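Local coordinates for teichoic acid biosynthesis protein F (PDB 3L7I) that takes part in teichoic acid biosynthesis in Staphylococcus epidermidis and is built, in its modelled part, as a GT-B-type protein with two parallel-sheet domains, at residues A[514-519]-A[610-614]; A[528-534]-A[601-606]; A[613-618]-A[629-635]. One frame throughout, in Å; residues are numbered along the deposited sequence.

Contact 1: residues A[514-519]-A[610-614]; sequences VLVNRA and SELFL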
loop_
_atom_site.group_PDB
_atom_site.type_symbol
_atom_site.label_atom_id
_atom_site.label_comp_id
_atom_site.label_asym_id
_atom_site.label_seq_id
_atom_site.Cartn_x
_atom_site.Cartn_y
_atom_site.Cartn_z
ATOM N N VAL A 514 28.453 -4.445 -49.594
ATOM C CA VAL A 514 28.214 -3.893 -50.934
ATOM C C VAL A 514 29.423 -3.146 -51.531
ATOM O O VAL A 514 29.585 -3.116 -52.749
ATOM C CB VAL A 514 26.977 -2.938 -50.961
ATOM C CG1 VAL A 514 25.713 -3.660 -51.372
ATOM C CG2 VAL A 514 26.809 -2.272 -49.625
ATOM N N LEU A 515 30.246 -2.515 -50.689
ATOM C CA LEU A 515 31.396 -1.771 -51.195
ATOM C C LEU A 515 32.406 -2.754 -51.783
ATOM O O LEU A 515 33.145 -2.450 -52.722
ATOM C CB LEU A 515 32.021 -0.913 -50.100
ATOM C CG LEU A 515 31.079 0.090 -49.425
ATOM C CD1 LEU A 515 31.824 0.854 -48.367
ATOM C CD2 LEU A 515 30.449 1.059 -50.418
ATOM N N VAL A 516 32.409 -3.959 -51.238
ATOM C CA VAL A 516 33.313 -4.992 -51.717
ATOM C C VAL A 516 32.722 -5.803 -52.887
ATOM O O VAL A 516 33.402 -6.034 -53.898
ATOM C CB VAL A 516 33.713 -5.920 -50.574
ATOM C CG1 VAL A 516 34.290 -7.205 -51.120
ATOM C CG2 VAL A 516 34.701 -5.222 -49.655
ATOM N N ASN A 517 31.458 -6.209 -52.754
ATOM C CA ASN A 517 30.805 -7.082 -53.736
ATOM C C ASN A 517 30.132 -6.424 -54.951
ATOM O O ASN A 517 29.754 -7.130 -55.888
ATOM C CB ASN A 517 29.732 -7.919 -53.054
ATOM C CG ASN A 517 30.235 -8.633 -51.848
ATOM O OD1 ASN A 517 31.358 -9.140 -51.837
ATOM N ND2 ASN A 517 29.404 -8.688 -50.808
ATOM N N ARG A 518 29.959 -5.104 -54.944
ATOM C CA ARG A 518 29.049 -4.464 -55.887
ATOM C C ARG A 518 29.602 -3.239 -56.589
ATOM O O ARG A 518 28.901 -2.631 -57.401
ATOM C CB ARG A 518 27.780 -4.034 -55.166
ATOM C CG ARG A 518 26.896 -5.163 -54.674
ATOM C CD ARG A 518 25.853 -5.490 -55.705
ATOM N NE ARG A 518 24.520 -5.551 -55.121
ATOM C CZ ARG A 518 23.402 -5.634 -55.839
ATOM N NH1 ARG A 518 23.460 -5.657 -57.169
ATOM N NH2 ARG A 518 22.223 -5.686 -55.225
ATOM N N ALA A 519 30.835 -2.851 -56.274
ATOM C CA ALA A 519 31.377 -1.618 -56.840
ATOM C C ALA A 519 31.429 -1.650 -58.377
ATOM O O ALA A 519 31.531 -0.602 -59.031
ATOM C CB ALA A 519 32.731 -1.305 -56.256
ATOM N N SER A 610 25.899 3.583 -47.934
ATOM C CA SER A 610 26.913 2.802 -48.646
ATOM C C SER A 610 26.682 2.916 -50.141
ATOM O O SER A 610 27.618 2.927 -50.938
ATOM C CB SER A 610 26.847 1.339 -48.237
ATOM O OG SER A 610 26.157 1.217 -47.013
ATOM N N GLU A 611 25.413 2.995 -50.510
ATOM C CA GLU A 611 25.047 3.245 -51.887
ATOM C C GLU A 611 25.560 4.609 -52.328
ATOM O O GLU A 611 26.059 4.752 -53.440
ATOM C CB GLU A 611 23.532 3.127 -52.081
ATOM C CG GLU A 611 23.015 1.721 -51.821
ATOM C CD GLU A 611 21.553 1.560 -52.127
ATOM O OE1 GLU A 611 20.865 2.589 -52.292
ATOM O OE2 GLU A 611 21.086 0.402 -52.200
ATOM N N LEU A 612 25.471 5.611 -51.463
ATOM C CA LEU A 612 26.009 6.908 -51.834
ATOM C C LEU A 612 27.536 6.822 -52.077
ATOM O O LEU A 612 28.067 7.454 -53.004
ATOM C CB LEU A 612 25.630 7.987 -50.821
ATOM C CG LEU A 612 24.141 8.351 -50.808
ATOM C CD1 LEU A 612 23.798 9.376 -49.715
ATOM C CD2 LEU A 612 23.719 8.849 -52.170
ATOM N N PHE A 613 28.247 6.020 -51.286
ATOM C CA PHE A 613 29.681 5.868 -51.544
ATOM C C PHE A 613 29.911 5.241 -52.906
ATOM O O PHE A 613 30.727 5.730 -53.688
ATOM C CB PHE A 613 30.394 5.028 -50.472
ATOM C CG PHE A 613 30.391 5.645 -49.114
ATOM C CD1 PHE A 613 30.512 7.014 -48.960
ATOM C CD2 PHE A 613 30.277 4.857 -47.991
ATOM C CE1 PHE A 613 30.497 7.585 -47.711
ATOM C CE2 PHE A 613 30.269 5.425 -46.742
ATOM C CZ PHE A 613 30.381 6.789 -46.600
ATOM N N LEU A 614 29.200 4.147 -53.173
ATOM C CA LEU A 614 29.388 3.372 -54.402
ATOM C C LEU A 614 29.381 4.260 -55.639
ATOM O O LEU A 614 30.195 4.098 -56.533
ATOM C CB LEU A 614 28.309 2.306 -54.543
ATOM C CG LEU A 614 28.565 0.986 -53.825
ATOM C CD1 LEU A 614 27.632 -0.073 -54.370
ATOM C CD2 LEU A 614 30.012 0.546 -53.999
#
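Leu614 gives up more surface here than any other residue, and it meets Leu515 almost branch to branch: CD2 of Leu515 lies 3.6 Å from CD2 of Leu614. Each side chain sets off from its helix at a slant to the partner segment and then turns in, and the two cross obliquely. With CG of Leu614 lying opposite the carbonyl carbon (chi1 -85°), both methyls are carried against the last turn of helix 513-517 and the residues that follow it. There CD2 of Leu614 also rests against Ala519, 3.8 Å from its CA, while CD1 of Leu614 lies 4.0 Å from CB of Arg518. The carbonyl O of Val514 touches the same branches, 3.9 Å from CD2 of Leu614.

Leu515 uses a single methyl for most of its contacts. Its extended chain (chi2 180°) pushes CD2 of Leu515 against helix 609-614, where it sits 3.4 Å from the carbonyl O of Ser610 and 4.0 Å from CB of Phe613. That carbonyl is already engaged within its helix, accepting from the backbone N of Leu614. CD1 of Leu515 approaches the Phe613 ring obliquely. CG2 of the preceding residue, Val514, abuts CB of Ser610 at 3.9 Å.

The polar ends look elsewhere. The chain of Arg518 bends away from Leu614 to a salt bridge with Asp521 and a cation-pi contact with Tyr524; Ser610 OG bonds to Asp608 and to the backbone O of Arg511.

Two short helices of the second, C-terminal sheet domain are thereby packed together through methyl groups. Since no directional bond fixes them across the interface, the fit depends on shape and on burial of the leucines, consistent with a hydrophobic joint in the helical layer of a Rossmann-like domain.

Contact 2: residues A[528-534]-A[601-606]; sequences IRTHLNL and IDVSNY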
loop_
_atom_site.group_PDB
_atom_site.type_symbol
_atom_site.label_atom_id
_atom_site.label_comp_id
_atom_site.label_asym_id
_atom_site.label_seq_id
_atom_site.Cartn_x
_atom_site.Cartn_y
_atom_site.Cartn_z
ATOM N N ILE A 528 20.679 3.413 -58.358
ATOM C CA ILE A 528 21.053 4.418 -57.380
ATOM C C ILE A 528 21.167 5.775 -58.046
ATOM O O ILE A 528 20.691 6.785 -57.513
ATOM C CB ILE A 528 22.389 4.055 -56.745
ATOM C CG1 ILE A 528 22.318 2.640 -56.172
ATOM C CG2 ILE A 528 22.768 5.074 -55.700
ATOM C CD1 ILE A 528 23.641 2.124 -55.615
ATOM N N ARG A 529 21.779 5.793 -59.225
ATOM C CA ARG A 529 22.024 7.053 -59.901
ATOM C C ARG A 529 20.745 7.678 -60.426
ATOM O O ARG A 529 20.512 8.864 -60.220
ATOM C CB ARG A 529 23.048 6.901 -61.023
ATOM C CG ARG A 529 24.470 6.780 -60.541
ATOM C CD ARG A 529 25.412 6.625 -61.700
ATOM N NE ARG A 529 25.341 7.773 -62.604
ATOM C CZ ARG A 529 26.152 8.830 -62.529
ATOM N NH1 ARG A 529 27.099 8.889 -61.585
ATOM N NH2 ARG A 529 26.023 9.825 -63.399
ATOM N N THR A 530 19.911 6.893 -61.102
ATOM C CA THR A 530 18.701 7.469 -61.688
ATOM C C THR A 530 17.645 7.739 -60.622
ATOM O O THR A 530 16.767 8.587 -60.816
ATOM C CB THR A 530 18.126 6.649 -62.879
ATOM O OG1 THR A 530 17.703 5.367 -62.424
ATOM C CG2 THR A 530 19.174 6.487 -63.981
ATOM N N HIS A 531 17.747 7.041 -59.492
ATOM C CA HIS A 531 16.877 7.319 -58.365
ATOM C C HIS A 531 17.127 8.733 -57.836
ATOM O O HIS A 531 16.179 9.461 -57.551
ATOM C CB HIS A 531 17.065 6.285 -57.263
ATOM C CG HIS A 531 16.202 6.523 -56.060
ATOM N ND1 HIS A 531 14.833 6.348 -56.080
ATOM C CD2 HIS A 531 16.515 6.928 -54.805
ATOM C CE1 HIS A 531 14.341 6.634 -54.886
ATOM N NE2 HIS A 531 15.339 6.987 -54.095
ATOM N N LEU A 532 18.398 9.124 -57.726
ATOM C CA LEU A 532 18.760 10.500 -57.356
ATOM C C LEU A 532 18.615 11.549 -58.486
ATOM O O LEU A 532 18.882 12.736 -58.269
ATOM C CB LEU A 532 20.179 10.548 -56.793
ATOM C CG LEU A 532 20.419 9.765 -55.499
ATOM C CD1 LEU A 532 21.896 9.448 -55.301
ATOM C CD2 LEU A 532 19.852 10.485 -54.283
ATOM N N ASN A 533 18.192 11.108 -59.674
ATOM C CA ASN A 533 18.012 11.981 -60.843
ATOM C C ASN A 533 19.271 12.710 -61.271
ATOM O O ASN A 533 19.238 13.870 -61.681
ATOM C CB ASN A 533 16.877 12.970 -60.615
ATOM C CG ASN A 533 15.613 12.285 -60.137
ATOM O OD1 ASN A 533 14.918 11.610 -60.914
ATOM N ND2 ASN A 533 15.309 12.439 -58.841
ATOM N N LEU A 534 20.383 12.003 -61.182
ATOM C CA LEU A 534 21.676 12.569 -61.495
ATOM C C LEU A 534 21.932 12.605 -63.006
ATOM O O LEU A 534 21.695 11.623 -63.709
ATOM C CB LEU A 534 22.763 11.761 -60.789
ATOM C CG LEU A 534 22.640 11.779 -59.266
ATOM C CD1 LEU A 534 23.694 10.911 -58.603
ATOM C CD2 LEU A 534 22.769 13.197 -58.798
ATOM N N ILE A 601 22.973 18.415 -54.991
ATOM C CA ILE A 601 21.759 17.697 -54.617
ATOM C C ILE A 601 21.802 17.403 -53.130
ATOM O O ILE A 601 22.822 16.928 -52.626
ATOM C CB ILE A 601 21.694 16.317 -55.309
ATOM C CG1 ILE A 601 22.416 16.331 -56.670
ATOM C CG2 ILE A 601 20.272 15.816 -55.371
ATOM C CD1 ILE A 601 21.906 17.354 -57.649
ATOM N N ASP A 602 20.710 17.652 -52.420
ATOM C CA ASP A 602 20.691 17.345 -50.996
ATOM C C ASP A 602 20.365 15.889 -50.814
ATOM O O ASP A 602 19.347 15.402 -51.310
ATOM C CB ASP A 602 19.674 18.189 -50.248
ATOM C CG ASP A 602 19.788 18.020 -48.758
ATOM O OD1 ASP A 602 20.366 17.005 -48.342
ATOM O OD2 ASP A 602 19.320 18.897 -48.002
ATOM N N VAL A 603 21.227 15.182 -50.104
ATOM C CA VAL A 603 21.103 13.746 -50.043
ATOM C C VAL A 603 21.106 13.267 -48.587
ATOM O O VAL A 603 21.436 12.115 -48.290
ATOM C CB VAL A 603 22.227 13.119 -50.870
ATOM C CG1 VAL A 603 23.542 13.132 -50.105
ATOM C CG2 VAL A 603 21.863 11.730 -51.307
ATOM N N SER A 604 20.691 14.166 -47.689
ATOM C CA SER A 604 20.817 13.985 -46.238
ATOM C C SER A 604 19.814 12.997 -45.688
ATOM O O SER A 604 20.035 12.407 -44.636
ATOM C CB SER A 604 20.607 15.311 -45.516
ATOM O OG SER A 604 21.467 16.313 -46.017
ATOM N N ASN A 605 18.707 12.826 -46.395
ATOM C CA ASN A 605 17.692 11.875 -45.978
ATOM C C ASN A 605 17.795 10.494 -46.609
ATOM O O ASN A 605 17.034 9.602 -46.257
ATOM C CB ASN A 605 16.305 12.451 -46.223
ATOM C CG ASN A 605 16.028 13.642 -45.348
ATOM O OD1 ASN A 605 16.330 13.630 -44.140
ATOM N ND2 ASN A 605 15.460 14.695 -45.945
ATOM N N TYR A 606 18.730 10.310 -47.531
ATOM C CA TYR A 606 18.802 9.063 -48.286
ATOM C C TYR A 606 18.958 7.864 -47.341
ATOM O O TYR A 606 19.786 7.899 -46.445
ATOM C CB TYR A 606 19.952 9.147 -49.290
ATOM C CG TYR A 606 19.968 8.045 -50.313
ATOM C CD1 TYR A 606 20.841 6.967 -50.193
ATOM C CD2 TYR A 606 19.111 8.082 -51.403
ATOM C CE1 TYR A 606 20.852 5.950 -51.134
ATOM C CE2 TYR A 606 19.106 7.070 -52.346
ATOM C CZ TYR A 606 19.977 6.007 -52.210
ATOM O OH TYR A 606 19.960 5.007 -53.156
#
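Asp602 OD1 takes two bonds from Ser604, one from OG at 2.7 Å and one from the backbone N at 2.9 Å. The N bond makes an Asx turn, and a type I turn from Val603 to Tyr606 follows it; both of those side chains face Leu532. The hydroxyl comes in on the syn lone pair; the N-H arrives nearly in line with the C-O bond. OD2 is held in turn by Ser588.

Across the contact the side chains meet mainly through carbon atoms. CD2 of Leu532 rests against both CG2 of Val603 and CD2 of Tyr606, 3.8 Å from each, the Leu532 and Tyr606 side chains crossing at about a right angle. This is the outer margin of the parallel sheet: strand 600-602 is its outermost strand within the chain, and helix 522-531 finishes beside it in a Schellman motif at Asn533 before the chain runs on to strand 539-543. Past that cap, CD2 of Leu534 reaches CG1 of Ile601 at 3.8 Å.

CG of His531 lies anti to the backbone N (chi1 179°), which brings its ring rim to rim with Tyr606, planes 57° apart, CD2 of His531 3.6 Å from CE2 of Tyr606. OH of Tyr606 lies 3.8 Å from CG2 of Ile528, and its polar partner is Glu611.

Contact 3: residues A[613-618]-A[629-635]; sequences FLISDC and DYGILKR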
loop_
_atom_site.group_PDB
_atom_site.type_symbol
_atom_site.label_atom_id
_atom_site.label_comp_id
_atom_site.label_asym_id
_atom_site.label_seq_id
_atom_site.Cartn_x
_atom_site.Cartn_y
_atom_site.Cartn_z
ATOM N N PHE A 613 28.247 6.020 -51.286
ATOM C CA PHE A 613 29.681 5.868 -51.544
ATOM C C PHE A 613 29.911 5.241 -52.906
ATOM O O PHE A 613 30.727 5.730 -53.688
ATOM C CB PHE A 613 30.394 5.028 -50.472
ATOM C CG PHE A 613 30.391 5.645 -49.114
ATOM C CD1 PHE A 613 30.512 7.014 -48.960
ATOM C CD2 PHE A 613 30.277 4.857 -47.991
ATOM C CE1 PHE A 613 30.497 7.585 -47.711
ATOM C CE2 PHE A 613 30.269 5.425 -46.742
ATOM C CZ PHE A 613 30.381 6.789 -46.600
ATOM N N LEU A 614 29.200 4.147 -53.173
ATOM C CA LEU A 614 29.388 3.372 -54.402
ATOM C C LEU A 614 29.381 4.260 -55.639
ATOM O O LEU A 614 30.195 4.098 -56.533
ATOM C CB LEU A 614 28.309 2.306 -54.543
ATOM C CG LEU A 614 28.565 0.986 -53.825
ATOM C CD1 LEU A 614 27.632 -0.073 -54.370
ATOM C CD2 LEU A 614 30.012 0.546 -53.999
ATOM N N ILE A 615 28.465 5.218 -55.687
ATOM C CA ILE A 615 28.411 6.086 -56.846
ATOM C C ILE A 615 29.289 7.347 -56.727
ATOM O O ILE A 615 29.191 8.235 -57.565
ATOM C CB ILE A 615 26.955 6.475 -57.203
ATOM C CG1 ILE A 615 26.384 7.418 -56.143
ATOM C CG2 ILE A 615 26.092 5.228 -57.431
ATOM C CD1 ILE A 615 25.026 8.017 -56.506
ATOM N N SER A 616 30.160 7.423 -55.722
ATOM C CA SER A 616 30.965 8.636 -55.528
ATOM C C SER A 616 32.392 8.500 -56.030
ATOM O O SER A 616 33.106 7.576 -55.624
ATOM C CB SER A 616 31.024 9.028 -54.058
ATOM O OG SER A 616 29.773 9.461 -53.572
ATOM N N ASP A 617 32.808 9.439 -56.881
ATOM C CA ASP A 617 34.163 9.460 -57.421
ATOM C C ASP A 617 35.187 9.956 -56.413
ATOM O O ASP A 617 36.370 9.676 -56.548
ATOM C CB ASP A 617 34.219 10.294 -58.694
ATOM C CG ASP A 617 33.418 9.671 -59.825
ATOM O OD1 ASP A 617 33.878 8.650 -60.413
ATOM O OD2 ASP A 617 32.319 10.198 -60.123
ATOM N N CYS A 618 34.732 10.697 -55.410
ATOM C CA CYS A 618 35.576 11.041 -54.277
ATOM C C CYS A 618 34.705 11.435 -53.098
ATOM O O CYS A 618 33.507 11.665 -53.262
ATOM C CB CYS A 618 36.547 12.173 -54.613
ATOM S SG CYS A 618 35.782 13.787 -54.961
ATOM N N ASP A 629 35.104 3.961 -43.960
ATOM C CA ASP A 629 34.220 3.127 -44.757
ATOM C C ASP A 629 34.563 3.312 -46.218
ATOM O O ASP A 629 34.858 2.352 -46.944
ATOM C CB ASP A 629 32.764 3.535 -44.552
ATOM C CG ASP A 629 32.271 3.256 -43.147
ATOM O OD1 ASP A 629 31.738 4.198 -42.519
ATOM O OD2 ASP A 629 32.417 2.099 -42.672
ATOM N N TYR A 630 34.517 4.569 -46.641
ATOM C CA TYR A 630 34.710 4.936 -48.036
ATOM C C TYR A 630 36.046 4.412 -48.550
ATOM O O TYR A 630 36.189 4.108 -49.731
ATOM C CB TYR A 630 34.598 6.449 -48.186
ATOM C CG TYR A 630 34.697 6.903 -49.590
ATOM C CD1 TYR A 630 33.672 6.664 -50.484
ATOM C CD2 TYR A 630 35.824 7.561 -50.043
ATOM C CE1 TYR A 630 33.774 7.079 -51.821
ATOM C CE2 TYR A 630 35.938 7.978 -51.364
ATOM C CZ TYR A 630 34.911 7.739 -52.241
ATOM O OH TYR A 630 35.020 8.148 -53.537
ATOM N N GLY A 631 37.002 4.274 -47.633
ATOM C CA GLY A 631 38.349 3.805 -47.935
ATOM C C GLY A 631 38.453 2.410 -48.533
ATOM O O GLY A 631 39.457 2.058 -49.150
ATOM N N ILE A 632 37.421 1.602 -48.361
ATOM C CA ILE A 632 37.434 0.304 -48.980
ATOM C C ILE A 632 37.514 0.458 -50.497
ATOM O O ILE A 632 38.041 -0.421 -51.192
ATOM C CB ILE A 632 36.183 -0.485 -48.626
ATOM C CG1 ILE A 632 36.108 -0.713 -47.107
ATOM C CG2 ILE A 632 36.163 -1.794 -49.400
ATOM C CD1 ILE A 632 34.729 -1.158 -46.613
ATOM N N LEU A 633 37.008 1.576 -51.015
ATOM C CA LEU A 633 36.944 1.781 -52.464
ATOM C C LEU A 633 38.266 2.248 -53.089
ATOM O O LEU A 633 38.402 2.244 -54.322
ATOM C CB LEU A 633 35.792 2.728 -52.839
ATOM C CG LEU A 633 34.378 2.240 -52.495
ATOM C CD1 LEU A 633 33.320 3.394 -52.536
ATOM C CD2 LEU A 633 33.972 1.079 -53.374
ATOM N N LYS A 634 39.230 2.625 -52.239
ATOM C CA LYS A 634 40.552 3.116 -52.674
ATOM C C LYS A 634 40.404 4.289 -53.641
ATOM O O LYS A 634 41.008 4.323 -54.708
ATOM C CB LYS A 634 41.399 2.012 -53.303
ATOM C CG LYS A 634 41.538 0.771 -52.457
ATOM C CD LYS A 634 42.558 -0.204 -53.031
ATOM C CE LYS A 634 42.214 -1.646 -52.661
ATOM N NZ LYS A 634 43.280 -2.608 -53.084
ATOM N N ARG A 635 39.569 5.244 -53.263
ATOM C CA ARG A 635 39.334 6.407 -54.084
ATOM C C ARG A 635 39.850 7.623 -53.326
ATOM O O ARG A 635 40.110 7.540 -52.131
ATOM C CB ARG A 635 37.835 6.524 -54.429
ATOM C CG ARG A 635 37.451 5.944 -55.778
ATOM C CD ARG A 635 36.609 4.697 -55.731
ATOM N NE ARG A 635 35.187 5.024 -55.756
ATOM C CZ ARG A 635 34.208 4.229 -56.206
ATOM N NH1 ARG A 635 32.953 4.655 -56.132
ATOM N NH2 ARG A 635 34.454 3.021 -56.714
#
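Tyr630 turns an edge of its ring to the face of Phe613 in an offset T-shaped pair, the planes 61° apart and the centroids separated by 5.5 Å. CB of Tyr630 sits over the same phenylalanine, 4.2 Å from the centroid of the Phe613 ring in a CH-pi contact, so one residue covers Phe613 with both its root and its ring edge. CG of Tyr630 stands opposite the backbone N (chi1 -176°), and this swings the ring along Phe613 toward Ser616, where OH of Tyr630 donates to the carbonyl O of Ser616 at 2.9 Å from above the carbonyl plane.

Arg635 brings its guanidinium to the same oxygen. NE of Arg635 at 3.3 Å and NH1 of Arg635 at 3.0 Å grip Ser616 O side-on, making three donors to one buried carbonyl. NH1 of Arg635 also donates to the carbonyl O of Leu614 at 2.8 Å, and that acceptor lies practically in the guanidinium plane.

These bonds tie the loop that enters strand 618-621 to the loop that enters strand 637-640, the two parallel neighbours of a beta-alpha-beta unit whose helix is 626-630.

Leu633 touches both Phe613 and the arginine. CD1 of Leu633 lies over one face of the guanidinium, toward the rim, and 3.9 Å from CB of Phe613, while CD2 of Leu633 meets CD2 of Leu614 with the side chains crossing at about a right angle. At the far end, CB of Asp629 approaches CE2 of Phe613 at 3.8 Å, its carboxylate held by Arg511 and Asn512.

How the contacts relate
Helix 609-614 supplies a segment of contacts 1 and 3 and packs against contact 2. Phe613 and Leu614 serve both contact 1 and contact 3, whose centres lie only about 8 Å apart; Leu515 and Ala519 touch Leu633 there, merging the two into one buried layer. Contact 2, its centre about 15 Å from that of contact 1, is only partly buried and lies at the sheet margin; Leu612 packs onto its Leu532, Val603 and Tyr606, and Ile615, from a segment of contact 3, packs on its Ile528, Arg529, Leu532 and Leu534. The chemistry follows: methyl packing between helices in contact 1, an Asx turn bonded within its own segment in contact 2, and carbonyls gripped by tyrosine and arginine in contact 3.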